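Metallo-beta-lactamase family protein (Staphylococcus aureus, PDB 3R2U) belongs to the metallo-beta-lactamase superfamily, binds an iron(III) ion and, with rhodanese-like sequence toward its C-terminus, probably oxidises persulfides rather than hydrolysing beta-lactams. Local coordinates at residues 120-123 / 124-128; 301-304 / 305-309. One frame throughout, in Å; residues are numbered along the deposited sequence. Where two conformers were deposited one is given.

Contact 1. Residues 120-123 / 124-128; sequences HFVQ and HNDDI
Gln123 and Asp126 close a type II beta turn that carries the chain from strand 120-122, within this chain an edge strand of one sheet of the metallo-beta-lactamase fold, to strand 127-130, an edge strand of the other. Two hydrogen bonds hold the turn. The first is the backbone bond usual in such a turn, from Asp126 N to Gln123 O at 3.0 Å. In the second the side chain of Asp126 reaches back, and Asp126 OD2 accepts from Gln123 N at 2.9 Å, nearly straight at 167° although the donor stands well above the carboxylate plane. Asp126 CG lies anti to its own carbonyl carbon (chi1 -77°), which turns the carboxylate toward the incoming strand. Aspartate suits this place because its short chain puts a carboxylate oxygen within hydrogen-bonding distance of a backbone N-H. Asn125, with a positive phi of 79°, fills the turn's third position, where asparagine is tolerated better than most residues other than glycine.

Val122 and Ile128, both buried and beta-branched as strands prefer, make the apolar contact: Val122 CG1 lies 4.3 Å from Ile128 CD1, and both side chains touch Tyr101 of strand 99-103 and Val137 of strand 133-139. The same Asp126 OD2 that accepts from Gln123 N also lies 3.4 Å from Val122 CA.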
loop_
_atom_site.group_PDB
_atom_site.type_symbol
_atom_site.label_atom_id
_atom_site.label_comp_id
_atom_site.label_asym_id
_atom_site.label_seq_id
_atom_site.Cartn_x
_atom_site.Cartn_y
_atom_site.Cartn_z
ATOM N N HIS A 120 -15.326 31.960 -13.435
ATOM C CA HIS A 120 -16.212 32.967 -12.852
ATOM C C HIS A 120 -15.405 33.837 -11.915
ATOM O O HIS A 120 -14.839 33.344 -10.953
ATOM C CB HIS A 120 -17.366 32.326 -12.070
ATOM C CG HIS A 120 -18.293 31.532 -12.919
ATOM N ND1 HIS A 120 -18.099 30.193 -13.179
ATOM C CD2 HIS A 120 -19.415 31.891 -13.589
ATOM C CE1 HIS A 120 -19.064 29.758 -13.973
ATOM N NE2 HIS A 120 -19.875 30.770 -14.237
ATOM N N PHE A 121 -15.327 35.121 -12.219
ATOM C CA PHE A 121 -14.636 36.074 -11.365
ATOM C C PHE A 121 -15.698 36.642 -10.456
ATOM O O PHE A 121 -16.539 37.418 -10.890
ATOM C CB PHE A 121 -13.970 37.148 -12.206
ATOM C CG PHE A 121 -12.881 36.617 -13.083
ATOM C CD1 PHE A 121 -13.153 36.192 -14.370
ATOM C CD2 PHE A 121 -11.590 36.508 -12.606
ATOM C CE1 PHE A 121 -12.139 35.694 -15.178
ATOM C CE2 PHE A 121 -10.576 36.021 -13.411
ATOM C CZ PHE A 121 -10.849 35.619 -14.688
ATOM N N VAL A 122 -15.679 36.232 -9.200
ATOM C CA VAL A 122 -16.718 36.633 -8.270
ATOM C C VAL A 122 -16.373 37.864 -7.462
ATOM O O VAL A 122 -15.203 38.179 -7.236
ATOM C CB VAL A 122 -17.109 35.457 -7.328
ATOM C CG1 VAL A 122 -17.669 34.309 -8.162
ATOM C CG2 VAL A 122 -15.914 34.976 -6.483
ATOM N N GLN A 123 -17.408 38.567 -7.019
ATOM C CA GLN A 123 -17.222 39.759 -6.216
ATOM C C GLN A 123 -18.038 39.709 -4.949
ATOM O O GLN A 123 -18.899 38.859 -4.788
ATOM C CB GLN A 123 -17.582 40.968 -7.057
ATOM C CG GLN A 123 -16.579 41.168 -8.189
ATOM C CD GLN A 123 -16.821 42.400 -8.994
ATOM O OE1 GLN A 123 -17.955 42.849 -9.144
ATOM N NE2 GLN A 123 -15.751 42.959 -9.539
ATOM N N HIS A 124 -17.760 40.644 -4.054
ATOM C CA HIS A 124 -18.475 40.758 -2.807
ATOM C C HIS A 124 -19.996 40.628 -3.016
ATOM O O HIS A 124 -20.573 41.252 -3.909
ATOM C CB HIS A 124 -18.146 42.105 -2.166
ATOM C CG HIS A 124 -18.757 42.290 -0.821
ATOM N ND1 HIS A 124 -18.328 41.591 0.284
ATOM C CD2 HIS A 124 -19.743 43.111 -0.392
ATOM C CE1 HIS A 124 -19.045 41.954 1.334
ATOM N NE2 HIS A 124 -19.911 42.872 0.950
ATOM N N ASN A 125 -20.632 39.807 -2.191
ATOM C CA ASN A 125 -22.087 39.580 -2.248
ATOM C C ASN A 125 -22.611 38.635 -3.319
ATOM O O ASN A 125 -23.800 38.335 -3.313
ATOM C CB ASN A 125 -22.892 40.899 -2.299
ATOM C CG ASN A 125 -23.389 41.336 -0.941
ATOM O OD1 ASN A 125 -23.215 40.639 0.048
ATOM N ND2 ASN A 125 -24.055 42.468 -0.901
ATOM N N ASP A 126 -21.769 38.182 -4.239
ATOM C CA ASP A 126 -22.217 37.197 -5.223
ATOM C C ASP A 126 -22.576 35.928 -4.451
ATOM O O ASP A 126 -22.001 35.648 -3.389
ATOM C CB ASP A 126 -21.118 36.844 -6.245
ATOM C CG ASP A 126 -20.931 37.906 -7.318
ATOM O OD1 ASP A 126 -21.761 38.831 -7.430
ATOM O OD2 ASP A 126 -19.948 37.794 -8.075
ATOM N N ASP A 127 -23.549 35.185 -4.968
ATOM C CA ASP A 127 -23.934 33.916 -4.374
ATOM C C ASP A 127 -23.565 32.825 -5.345
ATOM O O ASP A 127 -23.760 32.971 -6.528
ATOM C CB ASP A 127 -25.437 33.849 -4.109
ATOM C CG ASP A 127 -25.891 34.804 -3.018
ATOM O OD1 ASP A 127 -25.131 35.051 -2.049
ATOM O OD2 ASP A 127 -27.026 35.293 -3.128
ATOM N N ILE A 128 -23.024 31.734 -4.833
ATOM C CA ILE A 128 -22.679 30.572 -5.631
ATOM C C ILE A 128 -23.505 29.436 -5.034
ATOM O O ILE A 128 -23.492 29.249 -3.840
ATOM C CB ILE A 128 -21.195 30.200 -5.485
ATOM C CG1 ILE A 128 -20.291 31.384 -5.814
ATOM C CG2 ILE A 128 -20.827 29.015 -6.376
ATOM C CD1 ILE A 128 -18.838 31.162 -5.398
#

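Contact 2. Residues 301-304 / 305-309; sequences DLRS and KEAYH
Ser304 OG accepts from Ala307 N at 3.0 Å, making Ser304 the N-cap of helix 305-310. Its hydroxyl sits between backbone N and carbonyl carbon (chi1 69°), which brings it over the first helical turn. Serine suits the cap because its short side chain can take an N-H that has no earlier helical carbonyl to meet. The helix then begins regularly, with Tyr308 N giving a 2.9 Å bond to Ser304 O. Small Ala307 lets Arg303 pack close, with Arg303 CB 3.8 Å from Ala307 CB. The guanidinium lays one face against Ala307 C and Tyr308 CA. Ala307 also packs on Ala307 of a second subunit.

Asp301 positions that arginine. Arg303 grips the carboxylate side-on in a salt bridge, NE to Asp301 OD1 and NH2 to Asp301 OD2, the NH2 bond 2.7 Å long. Asp301 OD1 also accepts from Arg303 N at 3.0 Å, an Asx turn, so one oxygen ties down both backbone and side chain. Asp301 OD2 lies at the edge of the Tyr308 ring, 3.5 Å from Tyr308 CD1, with carboxylate and ring planes 85° apart.

Farther out, Arg303 NH2 also binds Gly311 O and Tyr308 OH binds Thr316 O. The segment leads from strand 298-301, between strands 317-318 and 339-342, into helix 305-310.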
loop_
_atom_site.group_PDB
_atom_site.type_symbol
_atom_site.label_atom_id
_atom_site.label_comp_id
_atom_site.label_asym_id
_atom_site.label_seq_id
_atom_site.Cartn_x
_atom_site.Cartn_y
_atom_site.Cartn_z
ATOM N N ASP A 301 19.420 15.616 -0.137
ATOM C CA ASP A 301 19.504 14.319 0.523
ATOM C C ASP A 301 18.317 14.269 1.464
ATOM O O ASP A 301 18.195 15.084 2.376
ATOM C CB ASP A 301 20.839 14.188 1.247
ATOM C CG ASP A 301 21.078 12.796 1.848
ATOM O OD1 ASP A 301 20.133 12.115 2.295
ATOM O OD2 ASP A 301 22.254 12.394 1.899
ATOM N N LEU A 302 17.443 13.311 1.199
ATOM C CA LEU A 302 16.170 13.155 1.911
ATOM C C LEU A 302 16.227 12.403 3.209
ATOM O O LEU A 302 15.195 12.266 3.874
ATOM C CB LEU A 302 15.181 12.423 1.000
ATOM C CG LEU A 302 14.908 13.110 -0.330
ATOM C CD1 LEU A 302 14.078 12.202 -1.206
ATOM C CD2 LEU A 302 14.213 14.442 -0.125
ATOM N N ARG A 303 17.409 11.906 3.589
ATOM C CA ARG A 303 17.521 11.120 4.814
ATOM C C ARG A 303 17.450 11.994 6.069
ATOM O O ARG A 303 17.454 13.219 5.993
ATOM C CB ARG A 303 18.827 10.310 4.814
ATOM C CG ARG A 303 18.936 9.277 3.688
ATOM C CD ARG A 303 20.299 8.644 3.703
ATOM N NE ARG A 303 21.304 9.674 3.475
ATOM C CZ ARG A 303 22.556 9.628 3.917
ATOM N NH1 ARG A 303 22.990 8.599 4.622
ATOM N NH2 ARG A 303 23.370 10.637 3.668
ATOM N N SER A 304 17.349 11.338 7.220
ATOM C CA SER A 304 17.318 12.029 8.506
ATOM C C SER A 304 18.616 12.806 8.715
ATOM O O SER A 304 19.674 12.468 8.133
ATOM C CB SER A 304 17.156 11.035 9.656
ATOM O OG SER A 304 18.329 10.231 9.817
ATOM N N LYS A 305 18.553 13.839 9.545
ATOM C CA LYS A 305 19.759 14.598 9.855
ATOM C C LYS A 305 20.819 13.692 10.490
ATOM O O LYS A 305 22.004 13.897 10.259
ATOM C CB LYS A 305 19.468 15.844 10.704
ATOM C CG LYS A 305 18.983 15.591 12.105
ATOM C CD LYS A 305 18.713 16.914 12.842
ATOM C CE LYS A 305 18.393 16.690 14.334
ATOM N NZ LYS A 305 17.196 15.818 14.503
ATOM N N GLU A 306 20.424 12.695 11.285
ATOM C CA GLU A 306 21.442 11.815 11.863
ATOM C C GLU A 306 22.081 10.897 10.814
ATOM O O GLU A 306 23.272 10.621 10.890
ATOM C CB GLU A 306 21.009 11.064 13.141
ATOM C CG GLU A 306 19.566 10.724 13.280
ATOM C CD GLU A 306 18.722 11.905 13.697
ATOM O OE1 GLU A 306 19.144 12.661 14.602
ATOM O OE2 GLU A 306 17.627 12.062 13.128
ATOM N N ALA A 307 21.310 10.431 9.840
ATOM C CA ALA A 307 21.886 9.618 8.759
ATOM C C ALA A 307 22.866 10.471 7.956
ATOM O O ALA A 307 23.962 10.038 7.621
ATOM C CB ALA A 307 20.781 9.057 7.816
ATOM N N TYR A 308 22.448 11.690 7.652
ATOM C CA TYR A 308 23.266 12.608 6.883
ATOM C C TYR A 308 24.575 12.823 7.602
ATOM O O TYR A 308 25.628 12.729 6.996
ATOM C CB TYR A 308 22.522 13.932 6.660
ATOM C CG TYR A 308 23.231 14.894 5.747
ATOM C CD1 TYR A 308 23.200 14.715 4.378
ATOM C CD2 TYR A 308 23.914 15.997 6.252
ATOM C CE1 TYR A 308 23.826 15.586 3.529
ATOM C CE2 TYR A 308 24.562 16.891 5.404
ATOM C CZ TYR A 308 24.510 16.670 4.039
ATOM O OH TYR A 308 25.116 17.532 3.171
ATOM N N HIS A 309 24.509 13.077 8.903
ATOM C CA HIS A 309 25.719 13.294 9.719
ATOM C C HIS A 309 26.593 12.032 9.745
ATOM O O HIS A 309 27.818 12.110 9.725
ATOM C CB HIS A 309 25.332 13.708 11.145
ATOM C CG HIS A 309 26.505 13.996 12.031
ATOM N ND1 HIS A 309 27.087 13.036 12.838
ATOM C CD2 HIS A 309 27.210 15.136 12.237
ATOM C CE1 HIS A 309 28.099 13.573 13.499
ATOM N NE2 HIS A 309 28.195 14.846 13.151
#

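Contact 1 closes well before contact 2 opens along the chain, and the two lie on opposite sides of its centre, with their own centres 48 Å apart and nearest atoms about 35 Å apart. They share no sheet. The 120-128 turn links the two mixed sheets of the metallo-beta-lactamase part, which also carries the iron site of His80, His143 and Asp169. The 301-309 segment begins instead at the end of strand 298-301 of a small parallel sheet and runs on into helix 305-310. The two contacts therefore shape separate parts of the chain. Contact 1 meets no other chain of the four-chain assembly, whereas contact 2 lies at a subunit interface.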